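Local coordinates for glutamate--cysteine ligase GshA (Methylobacillus flagellatus KT, PDB 3K1T), which probably joins glutamate to cysteine through the gamma-carboxyl group, an early step toward glutathione, at residues Arg34-Glu39 against Ala412-Thr417; Asn210-Tyr215 against Glu324-Glu329; Arg217-Phe222 against Leu232-Phe237. All coordinates share one frame; numbering follows the deposited sequence. Where two conformers were deposited one is given.

Contact 1: residues Arg34-Glu39 against Ala412-Thr417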
loop_
_atom_site.group_PDB
_atom_site.type_symbol
_atom_site.label_atom_id
_atom_site.label_comp_id
_atom_site.label_asym_id
_atom_site.label_seq_id
_atom_site.Cartn_x
_atom_site.Cartn_y
_atom_site.Cartn_z
ATOM N N ARG A 34 6.554 12.818 -5.287
ATOM C CA ARG A 34 5.976 13.223 -3.995
ATOM C C ARG A 34 5.702 14.725 -3.925
ATOM O O ARG A 34 4.625 15.109 -3.427
ATOM C CB ARG A 34 6.825 12.778 -2.800
ATOM C CG ARG A 34 6.586 11.303 -2.470
ATOM C CD ARG A 34 7.299 10.927 -1.171
ATOM N NE ARG A 34 8.722 10.715 -1.301
ATOM C CZ ARG A 34 9.261 9.511 -1.559
ATOM N NH1 ARG A 34 8.498 8.429 -1.730
ATOM N NH2 ARG A 34 10.548 9.412 -1.645
ATOM N N SER A 35 6.624 15.567 -4.425
ATOM C CA SER A 35 6.352 16.997 -4.485
ATOM C C SER A 35 5.105 17.292 -5.334
ATOM O O SER A 35 4.296 18.142 -4.956
ATOM C CB SER A 35 7.539 17.785 -5.040
ATOM O OG SER A 35 8.633 17.568 -4.193
ATOM N N GLN A 36 4.947 16.587 -6.461
ATOM C CA GLN A 36 3.779 16.817 -7.324
ATOM C C GLN A 36 2.457 16.449 -6.658
ATOM O O GLN A 36 1.474 17.215 -6.726
ATOM C CB GLN A 36 3.912 16.116 -8.689
ATOM C CG GLN A 36 5.223 16.449 -9.438
ATOM C CD GLN A 36 5.465 17.915 -9.561
ATOM O OE1 GLN A 36 4.620 18.637 -10.061
ATOM N NE2 GLN A 36 6.617 18.372 -9.079
ATOM N N TRP A 37 2.419 15.302 -5.992
ATOM C CA TRP A 37 1.183 14.846 -5.354
ATOM C C TRP A 37 0.807 15.762 -4.170
ATOM O O TRP A 37 -0.387 15.946 -3.924
ATOM C CB TRP A 37 1.260 13.392 -4.870
ATOM C CG TRP A 37 1.742 12.392 -5.920
ATOM C CD1 TRP A 37 2.764 11.497 -5.790
ATOM C CD2 TRP A 37 1.207 12.199 -7.221
ATOM N NE1 TRP A 37 2.918 10.799 -6.948
ATOM C CE2 TRP A 37 1.983 11.205 -7.847
ATOM C CE3 TRP A 37 0.189 12.809 -7.945
ATOM C CZ2 TRP A 37 1.743 10.781 -9.144
ATOM C CZ3 TRP A 37 -0.080 12.346 -9.241
ATOM C CH2 TRP A 37 0.716 11.366 -9.819
ATOM N N GLN A 38 1.789 16.367 -3.491
ATOM C CA GLN A 38 1.492 17.324 -2.409
ATOM C C GLN A 38 0.754 18.537 -2.953
ATOM O O GLN A 38 -0.118 19.097 -2.282
ATOM C CB GLN A 38 2.762 17.826 -1.695
ATOM C CG GLN A 38 3.481 16.780 -0.867
ATOM C CD GLN A 38 4.773 17.288 -0.206
ATOM O OE1 GLN A 38 5.862 16.688 -0.357
ATOM N NE2 GLN A 38 4.650 18.364 0.568
ATOM N N GLU A 39 1.111 18.960 -4.161
ATOM C CA GLU A 39 0.449 20.081 -4.806
ATOM C C GLU A 39 -0.901 19.728 -5.437
ATOM O O GLU A 39 -1.852 20.505 -5.307
ATOM C CB GLU A 39 1.377 20.687 -5.856
ATOM C CG GLU A 39 0.713 21.766 -6.683
ATOM C CD GLU A 39 1.681 22.670 -7.429
ATOM O OE1 GLU A 39 2.900 22.379 -7.484
ATOM O OE2 GLU A 39 1.194 23.698 -7.975
ATOM N N ALA A 412 1.330 10.357 -16.844
ATOM C CA ALA A 412 -0.008 10.514 -17.461
ATOM C C ALA A 412 -1.091 10.756 -16.380
ATOM O O ALA A 412 -2.003 11.553 -16.568
ATOM C CB ALA A 412 -0.350 9.288 -18.322
ATOM N N LEU A 413 -0.997 10.062 -15.251
ATOM C CA LEU A 413 -1.892 10.322 -14.111
ATOM C C LEU A 413 -1.815 11.747 -13.601
ATOM O O LEU A 413 -2.848 12.407 -13.366
ATOM C CB LEU A 413 -1.594 9.348 -12.955
ATOM C CG LEU A 413 -2.571 9.382 -11.788
ATOM C CD1 LEU A 413 -3.844 8.676 -12.224
ATOM C CD2 LEU A 413 -1.973 8.701 -10.512
ATOM N N LEU A 414 -0.597 12.255 -13.441
ATOM C CA LEU A 414 -0.392 13.621 -12.986
ATOM C C LEU A 414 -1.008 14.629 -13.978
ATOM O O LEU A 414 -1.726 15.582 -13.580
ATOM C CB LEU A 414 1.126 13.886 -12.828
ATOM C CG LEU A 414 1.547 15.292 -12.422
ATOM C CD1 LEU A 414 0.850 15.700 -11.090
ATOM C CD2 LEU A 414 3.079 15.372 -12.282
ATOM N N ALA A 415 -0.788 14.385 -15.261
ATOM C CA ALA A 415 -1.352 15.243 -16.269
ATOM C C ALA A 415 -2.891 15.281 -16.204
ATOM O O ALA A 415 -3.490 16.377 -16.306
ATOM C CB ALA A 415 -0.877 14.814 -17.697
ATOM N N ALA A 416 -3.515 14.115 -16.066
ATOM C CA ALA A 416 -4.991 14.015 -15.946
ATOM C C ALA A 416 -5.501 14.756 -14.694
ATOM O O ALA A 416 -6.541 15.455 -14.768
ATOM C CB ALA A 416 -5.438 12.577 -15.929
ATOM N N THR A 417 -4.744 14.663 -13.603
ATOM C CA THR A 417 -5.055 15.324 -12.335
ATOM C C THR A 417 -5.041 16.853 -12.502
ATOM O O THR A 417 -5.982 17.552 -12.092
ATOM C CB THR A 417 -4.041 14.922 -11.247
ATOM O OG1 THR A 417 -4.083 13.508 -11.106
ATOM C CG2 THR A 417 -4.332 15.621 -9.874
#

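Contact 2: residues Asn210-Tyr215 against Glu324-Glu329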
loop_
_atom_site.group_PDB
_atom_site.type_symbol
_atom_site.label_atom_id
_atom_site.label_comp_id
_atom_site.label_asym_id
_atom_site.label_seq_id
_atom_site.Cartn_x
_atom_site.Cartn_y
_atom_site.Cartn_z
ATOM N N ASN A 210 -7.045 19.674 -24.227
ATOM C CA ASN A 210 -6.403 20.106 -22.982
ATOM C C ASN A 210 -5.688 18.931 -22.301
ATOM O O ASN A 210 -4.740 19.143 -21.576
ATOM C CB ASN A 210 -7.414 20.730 -21.977
ATOM C CG ASN A 210 -7.967 22.080 -22.440
ATOM O OD1 ASN A 210 -7.444 22.685 -23.348
ATOM N ND2 ASN A 210 -9.037 22.551 -21.793
ATOM N N HIS A 211 -6.171 17.720 -22.515
ATOM C CA HIS A 211 -5.508 16.503 -22.014
ATOM C C HIS A 211 -4.055 16.382 -22.550
ATOM O O HIS A 211 -3.127 16.081 -21.807
ATOM C CB HIS A 211 -6.366 15.300 -22.421
ATOM C CG HIS A 211 -5.680 13.975 -22.349
ATOM N ND1 HIS A 211 -5.696 13.188 -21.217
ATOM C CD2 HIS A 211 -5.030 13.258 -23.300
ATOM C CE1 HIS A 211 -5.070 12.052 -21.473
ATOM N NE2 HIS A 211 -4.649 12.072 -22.726
ATOM N N PHE A 212 -3.875 16.647 -23.839
ATOM C CA PHE A 212 -2.566 16.510 -24.508
ATOM C C PHE A 212 -1.645 17.659 -24.114
ATOM O O PHE A 212 -0.468 17.454 -23.920
ATOM C CB PHE A 212 -2.748 16.407 -26.024
ATOM C CG PHE A 212 -3.677 15.273 -26.426
ATOM C CD1 PHE A 212 -3.226 13.976 -26.491
ATOM C CD2 PHE A 212 -5.041 15.491 -26.591
ATOM C CE1 PHE A 212 -4.087 12.903 -26.832
ATOM C CE2 PHE A 212 -5.918 14.416 -26.910
ATOM C CZ PHE A 212 -5.405 13.120 -27.042
ATOM N N THR A 213 -2.197 18.858 -23.966
ATOM C CA THR A 213 -1.457 20.021 -23.492
ATOM C C THR A 213 -0.963 19.808 -22.055
ATOM O O THR A 213 0.155 20.170 -21.699
ATOM C CB THR A 213 -2.343 21.300 -23.562
ATOM O OG1 THR A 213 -2.824 21.478 -24.902
ATOM C CG2 THR A 213 -1.562 22.533 -23.135
ATOM N N ALA A 214 -1.812 19.219 -21.215
ATOM C CA ALA A 214 -1.444 19.001 -19.819
ATOM C C ALA A 214 -0.274 17.994 -19.735
ATOM O O ALA A 214 0.668 18.208 -18.989
ATOM C CB ALA A 214 -2.665 18.517 -18.955
ATOM N N TYR A 215 -0.314 16.940 -20.547
ATOM C CA TYR A 215 0.777 15.972 -20.587
ATOM C C TYR A 215 2.072 16.618 -21.145
ATOM O O TYR A 215 3.137 16.423 -20.584
ATOM C CB TYR A 215 0.372 14.708 -21.348
ATOM C CG TYR A 215 1.436 13.631 -21.289
ATOM C CD1 TYR A 215 1.748 13.006 -20.083
ATOM C CD2 TYR A 215 2.131 13.249 -22.422
ATOM C CE1 TYR A 215 2.732 12.024 -20.011
ATOM C CE2 TYR A 215 3.127 12.264 -22.370
ATOM C CZ TYR A 215 3.412 11.645 -21.159
ATOM O OH TYR A 215 4.407 10.688 -21.094
ATOM N N GLU A 324 -14.051 19.810 -32.455
ATOM C CA GLU A 324 -12.600 19.860 -32.463
ATOM C C GLU A 324 -12.129 18.599 -33.147
ATOM O O GLU A 324 -12.752 17.548 -33.009
ATOM C CB GLU A 324 -12.008 19.885 -31.041
ATOM C CG GLU A 324 -10.462 20.094 -31.018
ATOM C CD GLU A 324 -9.865 20.224 -29.585
ATOM O OE1 GLU A 324 -10.214 19.425 -28.672
ATOM O OE2 GLU A 324 -9.036 21.134 -29.393
ATOM N N VAL A 325 -11.039 18.725 -33.884
ATOM C CA VAL A 325 -10.353 17.559 -34.472
ATOM C C VAL A 325 -8.945 17.567 -33.906
ATOM O O VAL A 325 -8.245 18.573 -34.019
ATOM C CB VAL A 325 -10.325 17.590 -36.017
ATOM C CG1 VAL A 325 -9.560 16.394 -36.579
ATOM C CG2 VAL A 325 -11.774 17.669 -36.629
ATOM N N ILE A 326 -8.563 16.454 -33.277
ATOM C CA ILE A 326 -7.229 16.290 -32.717
ATOM C C ILE A 326 -6.454 15.329 -33.613
ATOM O O ILE A 326 -6.963 14.265 -33.978
ATOM C CB ILE A 326 -7.285 15.728 -31.250
ATOM C CG1 ILE A 326 -8.097 16.668 -30.356
ATOM C CG2 ILE A 326 -5.834 15.576 -30.678
ATOM C CD1 ILE A 326 -8.709 16.037 -29.128
ATOM N N LEU A 327 -5.249 15.744 -33.988
ATOM C CA LEU A 327 -4.347 14.926 -34.778
ATOM C C LEU A 327 -3.192 14.529 -33.885
ATOM O O LEU A 327 -2.537 15.388 -33.317
ATOM C CB LEU A 327 -3.837 15.725 -35.974
ATOM C CG LEU A 327 -4.927 16.169 -36.948
ATOM C CD1 LEU A 327 -5.532 17.503 -36.521
ATOM C CD2 LEU A 327 -4.367 16.243 -38.387
ATOM N N GLN A 328 -2.962 13.228 -33.723
ATOM C CA GLN A 328 -1.877 12.783 -32.849
ATOM C C GLN A 328 -0.921 11.842 -33.603
ATOM O O GLN A 328 -1.351 10.988 -34.355
ATOM C CB GLN A 328 -2.423 12.084 -31.607
ATOM C CG GLN A 328 -1.341 11.836 -30.524
ATOM C CD GLN A 328 -1.836 11.019 -29.340
ATOM O OE1 GLN A 328 -2.597 10.065 -29.505
ATOM N NE2 GLN A 328 -1.409 11.414 -28.128
ATOM N N GLU A 329 0.375 12.017 -33.364
ATOM C CA GLU A 329 1.379 11.047 -33.773
ATOM C C GLU A 329 0.986 9.658 -33.259
ATOM O O GLU A 329 0.763 9.482 -32.060
ATOM C CB GLU A 329 2.737 11.454 -33.198
ATOM C CG GLU A 329 3.825 10.358 -33.244
ATOM C CD GLU A 329 5.093 10.731 -32.499
ATOM O OE1 GLU A 329 5.325 11.946 -32.234
ATOM O OE2 GLU A 329 5.889 9.791 -32.208
#

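Contact 3: residues Arg217-Phe222 against Leu232-Phe237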
loop_
_atom_site.group_PDB
_atom_site.type_symbol
_atom_site.label_atom_id
_atom_site.label_comp_id
_atom_site.label_asym_id
_atom_site.label_seq_id
_atom_site.Cartn_x
_atom_site.Cartn_y
_atom_site.Cartn_z
ATOM N N ARG A 217 2.988 19.701 -20.665
ATOM C CA ARG A 217 3.515 20.477 -19.543
ATOM C C ARG A 217 4.230 19.581 -18.525
ATOM O O ARG A 217 5.268 19.932 -18.027
ATOM C CB ARG A 217 2.387 21.229 -18.824
ATOM C CG ARG A 217 1.842 22.406 -19.632
ATOM C CD ARG A 217 0.410 22.741 -19.195
ATOM N NE ARG A 217 0.316 23.187 -17.796
ATOM C CZ ARG A 217 -0.807 23.134 -17.069
ATOM N NH1 ARG A 217 -1.918 22.618 -17.596
ATOM N NH2 ARG A 217 -0.811 23.566 -15.807
ATOM N N VAL A 218 3.647 18.427 -18.207
ATOM C CA VAL A 218 4.307 17.474 -17.284
ATOM C C VAL A 218 5.659 16.991 -17.856
ATOM O O VAL A 218 6.691 16.999 -17.162
ATOM C CB VAL A 218 3.396 16.264 -16.959
ATOM C CG1 VAL A 218 4.207 15.094 -16.303
ATOM C CG2 VAL A 218 2.206 16.706 -16.039
ATOM N N VAL A 219 5.672 16.591 -19.117
ATOM C CA VAL A 219 6.895 16.098 -19.759
ATOM C C VAL A 219 7.956 17.206 -19.882
ATOM O O VAL A 219 9.144 16.935 -19.735
ATOM C CB VAL A 219 6.599 15.459 -21.131
ATOM C CG1 VAL A 219 7.903 15.140 -21.910
ATOM C CG2 VAL A 219 5.736 14.156 -20.938
ATOM N N GLU A 220 7.529 18.444 -20.116
ATOM C CA GLU A 220 8.437 19.594 -20.184
ATOM C C GLU A 220 9.172 19.802 -18.884
ATOM O O GLU A 220 10.285 20.292 -18.900
ATOM C CB GLU A 220 7.698 20.898 -20.499
ATOM C CG GLU A 220 7.336 21.076 -21.948
ATOM C CD GLU A 220 6.256 22.184 -22.152
ATOM O OE1 GLU A 220 6.106 23.100 -21.267
ATOM O OE2 GLU A 220 5.572 22.109 -23.204
ATOM N N GLU A 221 8.572 19.414 -17.764
ATOM C CA GLU A 221 9.288 19.466 -16.506
ATOM C C GLU A 221 10.096 18.200 -16.217
ATOM O O GLU A 221 11.229 18.268 -15.714
ATOM C CB GLU A 221 8.337 19.759 -15.369
ATOM C CG GLU A 221 9.106 19.921 -14.081
ATOM C CD GLU A 221 8.259 20.407 -12.929
ATOM O OE1 GLU A 221 7.075 20.758 -13.182
ATOM O OE2 GLU A 221 8.799 20.390 -11.782
ATOM N N PHE A 222 9.519 17.036 -16.517
ATOM C CA PHE A 222 10.166 15.779 -16.188
ATOM C C PHE A 222 11.364 15.454 -17.062
ATOM O O PHE A 222 12.371 14.960 -16.568
ATOM C CB PHE A 222 9.147 14.636 -16.247
ATOM C CG PHE A 222 9.664 13.336 -15.721
ATOM C CD1 PHE A 222 9.717 13.102 -14.349
ATOM C CD2 PHE A 222 10.032 12.337 -16.580
ATOM C CE1 PHE A 222 10.197 11.853 -13.858
ATOM C CE2 PHE A 222 10.503 11.114 -16.109
ATOM C CZ PHE A 222 10.572 10.868 -14.748
ATOM N N LEU A 232 10.786 10.999 -26.579
ATOM C CA LEU A 232 10.787 9.567 -26.233
ATOM C C LEU A 232 9.587 9.171 -25.345
ATOM O O LEU A 232 9.271 7.986 -25.244
ATOM C CB LEU A 232 12.103 9.170 -25.574
ATOM C CG LEU A 232 13.346 9.318 -26.475
ATOM C CD1 LEU A 232 14.623 8.793 -25.694
ATOM C CD2 LEU A 232 13.193 8.702 -27.864
ATOM N N LEU A 233 8.947 10.161 -24.718
ATOM C CA LEU A 233 7.842 9.947 -23.797
ATOM C C LEU A 233 6.508 10.518 -24.302
ATOM O O LEU A 233 5.490 10.355 -23.650
ATOM C CB LEU A 233 8.158 10.659 -22.481
ATOM C CG LEU A 233 9.326 10.196 -21.633
ATOM C CD1 LEU A 233 9.617 11.206 -20.521
ATOM C CD2 LEU A 233 8.983 8.812 -21.074
ATOM N N ASN A 234 6.507 11.249 -25.417
ATOM C CA ASN A 234 5.370 12.104 -25.738
ATOM C C ASN A 234 5.085 12.177 -27.243
ATOM O O ASN A 234 5.921 12.647 -27.996
ATOM C CB ASN A 234 5.650 13.505 -25.180
ATOM C CG ASN A 234 4.418 14.409 -25.189
ATOM O OD1 ASN A 234 3.296 13.969 -25.497
ATOM N ND2 ASN A 234 4.629 15.663 -24.871
ATOM N N PRO A 235 3.889 11.744 -27.680
ATOM C CA PRO A 235 3.602 11.913 -29.123
ATOM C C PRO A 235 3.354 13.385 -29.481
ATOM O O PRO A 235 2.740 14.122 -28.690
ATOM C CB PRO A 235 2.306 11.095 -29.329
ATOM C CG PRO A 235 2.135 10.266 -28.071
ATOM C CD PRO A 235 2.767 11.101 -26.978
ATOM N N TYR A 236 3.786 13.809 -30.671
ATOM C CA TYR A 236 3.422 15.133 -31.172
ATOM C C TYR A 236 1.914 15.163 -31.400
ATOM O O TYR A 236 1.276 14.128 -31.659
ATOM C CB TYR A 236 4.111 15.415 -32.515
ATOM C CG TYR A 236 5.607 15.636 -32.469
ATOM C CD1 TYR A 236 6.173 16.544 -31.578
ATOM C CD2 TYR A 236 6.453 14.946 -33.340
ATOM C CE1 TYR A 236 7.551 16.775 -31.567
ATOM C CE2 TYR A 236 7.797 15.175 -33.357
ATOM C CZ TYR A 236 8.354 16.090 -32.476
ATOM O OH TYR A 236 9.708 16.312 -32.486
ATOM N N PHE A 237 1.337 16.350 -31.335
ATOM C CA PHE A 237 -0.063 16.515 -31.742
ATOM C C PHE A 237 -0.358 17.914 -32.305
ATOM O O PHE A 237 0.418 18.859 -32.160
ATOM C CB PHE A 237 -1.024 16.163 -30.589
ATOM C CG PHE A 237 -1.223 17.269 -29.589
ATOM C CD1 PHE A 237 -0.276 17.521 -28.615
ATOM C CD2 PHE A 237 -2.357 18.073 -29.637
ATOM C CE1 PHE A 237 -0.428 18.572 -27.704
ATOM C CE2 PHE A 237 -2.512 19.134 -28.722
ATOM C CZ PHE A 237 -1.545 19.377 -27.767
#

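Contact 1: residues Arg34-Glu39 against Ala412-Thr417
L414 reaches from helix 398-421 into the corner between Q36 and W37 of helix 26-40, and most of the contact can be told by walking out along it. L414 CB comes first, lying 3.9 Å from CH2 of W37 at the far end of the indole. The next atom, CG, stands opposite the backbone N (chi1 177°), which sends the fork across the gap while CG itself leans on V218 of helix 210-226. At the fork the methyls divide the work. L414 CD1 serves both neighbours, 3.9 Å from W37 CZ3 and equally far from Q36 CB. L414 CD2 turns to the glutamine, 3.7 Å from Q36 CG. The Q36 chain bends at chi2 (-52°), offering its aliphatic part to the leucine while OE1 makes a weak hydrogen bond to a glycerol.

This is a nearly parallel helix pair: the axes of the two short segments run at 21° and approach no closer than 11.2 Å, so long side chains rather than backbones fill the space, with no hydrogen bond between the segments. The indole does much of that filling. Its CH2 also meets CD2 of L413 at 3.8 Å, the two side chains crossing at about a right angle, and its ring stacks with that of H351. With an alanine in place of W37, L414 CB and the L413 methyl would probably face a gap, and H351 would be left without its stacking partner. One turn beyond L413, T417 OG1 hydrogen-bonds back to the carbonyl of L413, 2.8 Å from its O and above the carbonyl plane; that same oxygen accepts the backbone N of T417.

Contact 2: residues Asn210-Tyr215 against Glu324-Glu329
F212 puts its ring against I326 and Q328, two side chains that rise from one face of strand 324-329. The motif is a helix laid on a sheet: the start of helix 210-226 packs on an inner strand of a four-stranded antiparallel sheet, while L327, between the two contact residues, turns to the other face and meets helix 251-272. I326 meets the CE2 corner of the ring, F212 CE2 lying 3.9 Å from I326 CD1, with the CG2 methyl of I326 just as near. Q328 brings its amide to the CE1 corner, NE2 only 3.3 Å from F212 CE1. Both approach obliquely, from the side of the ring away from H211. Ring and amide planes stand 83° apart, nearly perpendicular.

Behind this first shell lie the groups that set these side chains. Q328 points CG away from its backbone N (chi1 -169°) and stays extended beyond, which carries the amide out to the phenyl ring; Q328 also touches P235. The backbones of I326 and Q328 pair with K283 and I281 of strand 280-285, whereas V325 and L327 pair with C240 and D238 of strand 237-241. On the helix side, F212 is backed by its own neighbour. H211 hydrogen-bonds a glycerol through ND1 and presents its opposite flank to the phenyl, with H211 CD2 over the centre of the F212 ring, 3.5 Å above its plane.

Contact 3: residues Arg217-Phe222 against Leu232-Phe237
F222 and V219, one turn apart on helix 210-226, face L233 and N234 of the chain that returns beside them. F222 has CG anti to its backbone N (chi1 -171°), which swings the phenyl toward the returning chain; there its edge receives a methyl, with CD1 of L233 lying near the ring plane 4.1 Å from F222 CD2. L233 takes the other course: its CG sits beside its own N (chi1 -65°) and opposite the carbonyl carbon. The two side chains cross at about a right angle. The phenyl also meets W32, and L411 of helix 398-421.

The motif is a helix followed by a chain reversal: residues 232-237, largely irregular, run back antiparallel to the helix and lead into strand 237-241. Midway along this return, N234 passes V219, its ND2 4.2 Å from V219 CB. That is a van der Waals neighbour, since the amide nitrogen gives its hydrogen bond to D216 OD1, one turn back along the helix. The backbone beside it is gripped as well, L233 O by the hydroxyl of Y215 and N234 O by K56 NZ.

In the fold
Early in the chain helix 26-40 is laid down, and it waits some 370 residues until helix 398-421 returns to close contact 1. Within that span, helix 210-226 supplies one side of both other contacts. Contact 3 closes the shortest loop, where the chain turns back along the helix before strand 237-241; contact 2 closes a longer one when strand 324-329 arrives, and encloses contact 3. The three therefore nest and never cross. In space, helix 210-226 is the common element: A415 packs on A214, Y215 and V218. Contact 2 ties this helix to the four-stranded sheet, and there the backbone bond from E329 N to Y236 O, 2.9 Å, joins contacts 2 and 3.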